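Local coordinates for protein ricin B-like lectin (PDB 4IZX) that binds carbohydrates, holding the galactose of lactose in a pocket of its beta-trefoil fold, at residues 87-98 with 132-140. Residues are numbered along the deposited sequence; the frame is centred on the assembly and turned at random.
Sequences IWRDEANENAFR and HQTWTIDRP
The Arg98 chain runs extended from CG to NE, then turns at chi4 -89° and sets its guanidinium beside Gln133. Arg98 NH1 gives a bent hydrogen bond to a lone pair of Gln133 OE1 (3.0 Å). The contact lies in both the guanidinium and amide planes, which are 73° apart and meet along it. Asp90, with CG anti to its N (chi1 179°), brings OD1 to Arg98 NE at 2.7 Å in a salt bridge. Trp128 O and Asn107 OD1 also accept guanidinium N-H groups, while Asp90 probably offsets the buried charge. Gln133 NE2 bonds Asp109 OD2, and OE1 also accepts from Asn107 ND2. Thr134 CG2 lies over one guanidinium face, offset toward the rim near Arg98 NH2 (3.5 Å).

Phe97 and Trp135 form an antiparallel hydrogen-bonded pair: Phe97 N to Trp135 O (2.8 Å) and Trp135 N to Phe97 O (2.9 Å). Ile137 CD1 sits over one face of the Phe97 ring, 3.9 Å from its centroid, a CH-pi contact. One water links Asn93 ND2 to Thr134 OG1, which also bonds Leu131 O.

Ile87, Arg89 and Phe97 contribute to a pocket holding benzamidine, probably from the crystallisation liquor. The single bridge ties hairpin 86-89/97-100 to the final strand, 135-138, of the beta-trefoil.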
loop_
_atom_site.group_PDB
_atom_site.type_symbol
_atom_site.label_atom_id
_atom_site.label_comp_id
_atom_site.label_asym_id
_atom_site.label_seq_id
_atom_site.Cartn_x
_atom_site.Cartn_y
_atom_site.Cartn_z
ATOM N N ILE A 87 10.313 -1.924 0.637
ATOM C CA ILE A 87 9.886 -0.545 0.536
ATOM C C ILE A 87 11.110 0.309 0.270
ATOM O O ILE A 87 12.075 0.237 1.011
ATOM C CB ILE A 87 9.148 -0.085 1.805
ATOM C CG1 ILE A 87 7.930 -0.982 2.061
ATOM C CG2 ILE A 87 8.767 1.376 1.673
ATOM C CD1 ILE A 87 7.119 -0.604 3.261
ATOM N N TRP A 88 11.072 1.086 -0.809
ATOM C CA TRP A 88 12.209 1.891 -1.207
ATOM C C TRP A 88 11.759 3.280 -1.537
ATOM O O TRP A 88 10.656 3.483 -2.039
ATOM C CB TRP A 88 12.928 1.330 -2.442
ATOM C CG TRP A 88 13.368 -0.091 -2.266
ATOM C CD1 TRP A 88 12.969 -1.168 -3.015
ATOM C CD2 TRP A 88 14.270 -0.596 -1.275
ATOM N NE1 TRP A 88 13.537 -2.308 -2.520
ATOM C CE2 TRP A 88 14.351 -1.992 -1.463
ATOM C CE3 TRP A 88 15.024 -0.005 -0.247
ATOM C CZ2 TRP A 88 15.124 -2.811 -0.608
ATOM C CZ3 TRP A 88 15.780 -0.819 0.582
ATOM C CH2 TRP A 88 15.829 -2.204 0.386
ATOM N N ARG A 89 12.634 4.253 -1.330
ATOM C CA ARG A 89 12.356 5.596 -1.853
ATOM C C ARG A 89 12.259 5.555 -3.374
ATOM O O ARG A 89 13.011 4.844 -4.047
ATOM C CB ARG A 89 13.461 6.557 -1.468
ATOM C CG ARG A 89 13.566 6.780 0.007
ATOM C CD ARG A 89 12.561 7.732 0.540
ATOM N NE ARG A 89 12.758 7.958 1.964
ATOM C CZ ARG A 89 12.082 8.834 2.694
ATOM N NH1 ARG A 89 11.179 9.649 2.156
ATOM N NH2 ARG A 89 12.258 8.843 4.019
ATOM N N ASP A 90 11.342 6.328 -3.946
ATOM C CA ASP A 90 11.278 6.504 -5.380
ATOM C C ASP A 90 12.531 7.178 -5.877
ATOM O O ASP A 90 13.028 8.081 -5.238
ATOM C CB ASP A 90 10.056 7.349 -5.756
ATOM C CG ASP A 90 9.971 7.581 -7.260
ATOM O OD1 ASP A 90 9.826 6.588 -8.000
ATOM O OD2 ASP A 90 10.070 8.758 -7.667
ATOM N N GLU A 91 13.024 6.775 -7.058
ATOM C CA GLU A 91 14.294 7.263 -7.577
ATOM C C GLU A 91 14.178 8.726 -7.960
ATOM O O GLU A 91 15.142 9.478 -7.814
ATOM C CB GLU A 91 14.737 6.432 -8.782
ATOM C CG GLU A 91 16.055 6.882 -9.398
ATOM C CD GLU A 91 16.704 5.814 -10.274
ATOM O OE1 GLU A 91 16.106 4.726 -10.457
ATOM O OE2 GLU A 91 17.826 6.054 -10.776
ATOM N N ALA A 92 13.040 9.135 -8.526
ATOM C CA ALA A 92 12.859 10.512 -9.014
ATOM C C ALA A 92 12.468 11.460 -7.883
ATOM O O ALA A 92 12.921 12.604 -7.829
ATOM C CB ALA A 92 11.837 10.543 -10.144
ATOM N N ASN A 93 11.559 11.007 -7.030
ATOM C CA ASN A 93 10.966 11.799 -5.940
ATOM C C ASN A 93 11.354 11.205 -4.587
ATOM O O ASN A 93 10.715 10.289 -4.113
ATOM C CB ASN A 93 9.436 11.794 -6.098
ATOM C CG ASN A 93 8.744 12.539 -4.994
ATOM O OD1 ASN A 93 9.368 13.291 -4.242
ATOM N ND2 ASN A 93 7.402 12.405 -4.932
ATOM N N GLU A 94 12.373 11.764 -3.946
ATOM C CA GLU A 94 12.891 11.249 -2.698
ATOM C C GLU A 94 11.883 11.359 -1.529
ATOM O O GLU A 94 12.109 10.800 -0.475
ATOM C CB GLU A 94 14.193 11.971 -2.350
ATOM C CG GLU A 94 13.985 13.437 -1.994
ATOM C CD GLU A 94 15.234 14.189 -1.597
ATOM O OE1 GLU A 94 16.293 13.934 -2.185
ATOM O OE2 GLU A 94 15.122 15.071 -0.724
ATOM N N ASN A 95 10.802 12.106 -1.710
ATOM C CA ASN A 95 9.802 12.231 -0.665
ATOM C C ASN A 95 8.809 11.061 -0.641
ATOM O O ASN A 95 7.952 11.009 0.216
ATOM C CB ASN A 95 9.018 13.531 -0.882
ATOM C CG ASN A 95 9.907 14.713 -1.087
ATOM O OD1 ASN A 95 10.025 15.302 -2.194
ATOM N ND2 ASN A 95 10.559 15.081 -0.015
ATOM N N ALA A 96 8.843 10.252 -1.665
ATOM C CA ALA A 96 7.871 9.216 -1.865
ATOM C C ALA A 96 8.519 7.848 -1.925
ATOM O O ALA A 96 9.736 7.730 -2.032
ATOM C CB ALA A 96 7.058 9.494 -3.133
ATOM N N PHE A 97 7.697 6.825 -1.907
ATOM C CA PHE A 97 8.084 5.446 -1.814
ATOM C C PHE A 97 7.387 4.590 -2.867
ATOM O O PHE A 97 6.291 4.902 -3.346
ATOM C CB PHE A 97 7.674 4.872 -0.428
ATOM C CG PHE A 97 8.386 5.521 0.723
ATOM C CD1 PHE A 97 9.571 5.016 1.200
ATOM C CD2 PHE A 97 7.857 6.622 1.353
ATOM C CE1 PHE A 97 10.167 5.529 2.320
ATOM C CE2 PHE A 97 8.472 7.170 2.443
ATOM C CZ PHE A 97 9.620 6.613 2.933
ATOM N N ARG A 98 8.022 3.461 -3.150
ATOM C CA ARG A 98 7.437 2.353 -3.862
ATOM C C ARG A 98 7.453 1.127 -2.965
ATOM O O ARG A 98 8.371 0.934 -2.161
ATOM C CB ARG A 98 8.209 2.069 -5.159
ATOM C CG ARG A 98 8.034 3.202 -6.163
ATOM C CD ARG A 98 8.949 3.042 -7.350
ATOM N NE ARG A 98 8.752 4.105 -8.312
ATOM C CZ ARG A 98 7.892 4.084 -9.310
ATOM N NH1 ARG A 98 7.184 3.003 -9.547
ATOM N NH2 ARG A 98 7.760 5.145 -10.094
ATOM N N HIS A 132 1.165 7.203 -10.156
ATOM C CA HIS A 132 0.210 6.401 -9.417
ATOM C C HIS A 132 0.812 5.169 -8.780
ATOM O O HIS A 132 0.105 4.479 -8.052
ATOM C CB HIS A 132 -0.948 6.047 -10.341
ATOM C CG HIS A 132 -0.516 5.306 -11.552
ATOM N ND1 HIS A 132 0.102 5.918 -12.606
ATOM C CD2 HIS A 132 -0.599 3.995 -11.854
ATOM C CE1 HIS A 132 0.375 5.005 -13.513
ATOM N NE2 HIS A 132 -0.010 3.823 -13.071
ATOM N N GLN A 133 2.105 4.926 -9.036
ATOM C CA GLN A 133 2.868 3.886 -8.349
ATOM C C GLN A 133 3.715 4.392 -7.200
ATOM O O GLN A 133 4.531 3.645 -6.656
ATOM C CB GLN A 133 3.771 3.145 -9.337
ATOM C CG GLN A 133 3.037 2.558 -10.521
ATOM C CD GLN A 133 3.896 1.571 -11.263
ATOM O OE1 GLN A 133 5.136 1.586 -11.195
ATOM N NE2 GLN A 133 3.249 0.650 -11.957
ATOM N N THR A 134 3.564 5.669 -6.830
ATOM C CA THR A 134 4.376 6.259 -5.785
ATOM C C THR A 134 3.473 6.790 -4.670
ATOM O O THR A 134 2.330 7.223 -4.921
ATOM C CB THR A 134 5.285 7.368 -6.333
ATOM O OG1 THR A 134 4.538 8.512 -6.773
ATOM C CG2 THR A 134 6.156 6.871 -7.471
ATOM N N TRP A 135 4.004 6.751 -3.453
ATOM C CA TRP A 135 3.182 6.873 -2.255
ATOM C C TRP A 135 3.962 7.631 -1.202
ATOM O O TRP A 135 5.143 7.383 -0.992
ATOM C CB TRP A 135 2.836 5.477 -1.688
ATOM C CG TRP A 135 2.246 4.507 -2.694
ATOM C CD1 TRP A 135 2.934 3.730 -3.548
ATOM C CD2 TRP A 135 0.874 4.289 -2.958
ATOM N NE1 TRP A 135 2.069 3.022 -4.336
ATOM C CE2 TRP A 135 0.798 3.331 -3.971
ATOM C CE3 TRP A 135 -0.316 4.757 -2.385
ATOM C CZ2 TRP A 135 -0.418 2.825 -4.427
ATOM C CZ3 TRP A 135 -1.523 4.272 -2.868
ATOM C CH2 TRP A 135 -1.560 3.303 -3.851
ATOM N N THR A 136 3.277 8.506 -0.459
ATOM C CA THR A 136 3.865 9.062 0.766
ATOM C C THR A 136 3.439 8.230 1.960
ATOM O O THR A 136 2.387 7.622 1.944
ATOM C CB THR A 136 3.526 10.531 0.963
ATOM O OG1 THR A 136 2.121 10.663 1.023
ATOM C CG2 THR A 136 4.099 11.346 -0.152
ATOM N N ILE A 137 4.284 8.161 2.968
ATOM C CA ILE A 137 4.024 7.398 4.196
ATOM C C ILE A 137 4.200 8.384 5.357
ATOM O O ILE A 137 5.317 8.863 5.579
ATOM C CB ILE A 137 4.974 6.180 4.332
ATOM C CG1 ILE A 137 4.834 5.239 3.128
ATOM C CG2 ILE A 137 4.719 5.461 5.634
ATOM C CD1 ILE A 137 5.864 4.129 3.090
ATOM N N ASP A 138 3.135 8.712 6.086
ATOM C CA ASP A 138 3.270 9.696 7.160
ATOM C C ASP A 138 2.193 9.483 8.204
ATOM O O ASP A 138 1.445 8.504 8.147
ATOM C CB ASP A 138 3.394 11.102 6.633
ATOM C CG ASP A 138 2.286 11.450 5.765
ATOM O OD1 ASP A 138 1.232 10.811 5.864
ATOM O OD2 ASP A 138 2.527 12.295 4.887
ATOM N N ARG A 139 2.274 10.256 9.278
ATOM C CA ARG A 139 1.507 9.906 10.461
ATOM C C ARG A 139 0.018 10.142 10.226
ATOM O O ARG A 139 -0.366 11.018 9.463
ATOM C CB ARG A 139 1.951 10.678 11.683
ATOM C CG ARG A 139 3.339 10.342 12.168
ATOM C CD ARG A 139 3.487 10.838 13.598
ATOM N NE ARG A 139 4.725 10.429 14.254
ATOM C CZ ARG A 139 5.827 11.151 14.260
ATOM N NH1 ARG A 139 5.840 12.392 13.735
ATOM N NH2 ARG A 139 6.886 10.672 14.923
ATOM N N PRO A 140 -0.828 9.338 10.876
ATOM C CA PRO A 140 -2.285 9.471 10.695
ATOM C C PRO A 140 -2.882 10.746 11.257
ATOM O O PRO A 140 -2.295 11.339 12.181
ATOM C CB PRO A 140 -2.849 8.263 11.443
ATOM C CG PRO A 140 -1.730 7.327 11.629
ATOM C CD PRO A 140 -0.503 8.184 11.729
ATOM O OXT PRO A 140 -3.999 11.076 10.844
HETATM O O HOH W 1 6.367 10.607 -6.895
HETATM O O HOH W 2 6.563 10.114 2.500
#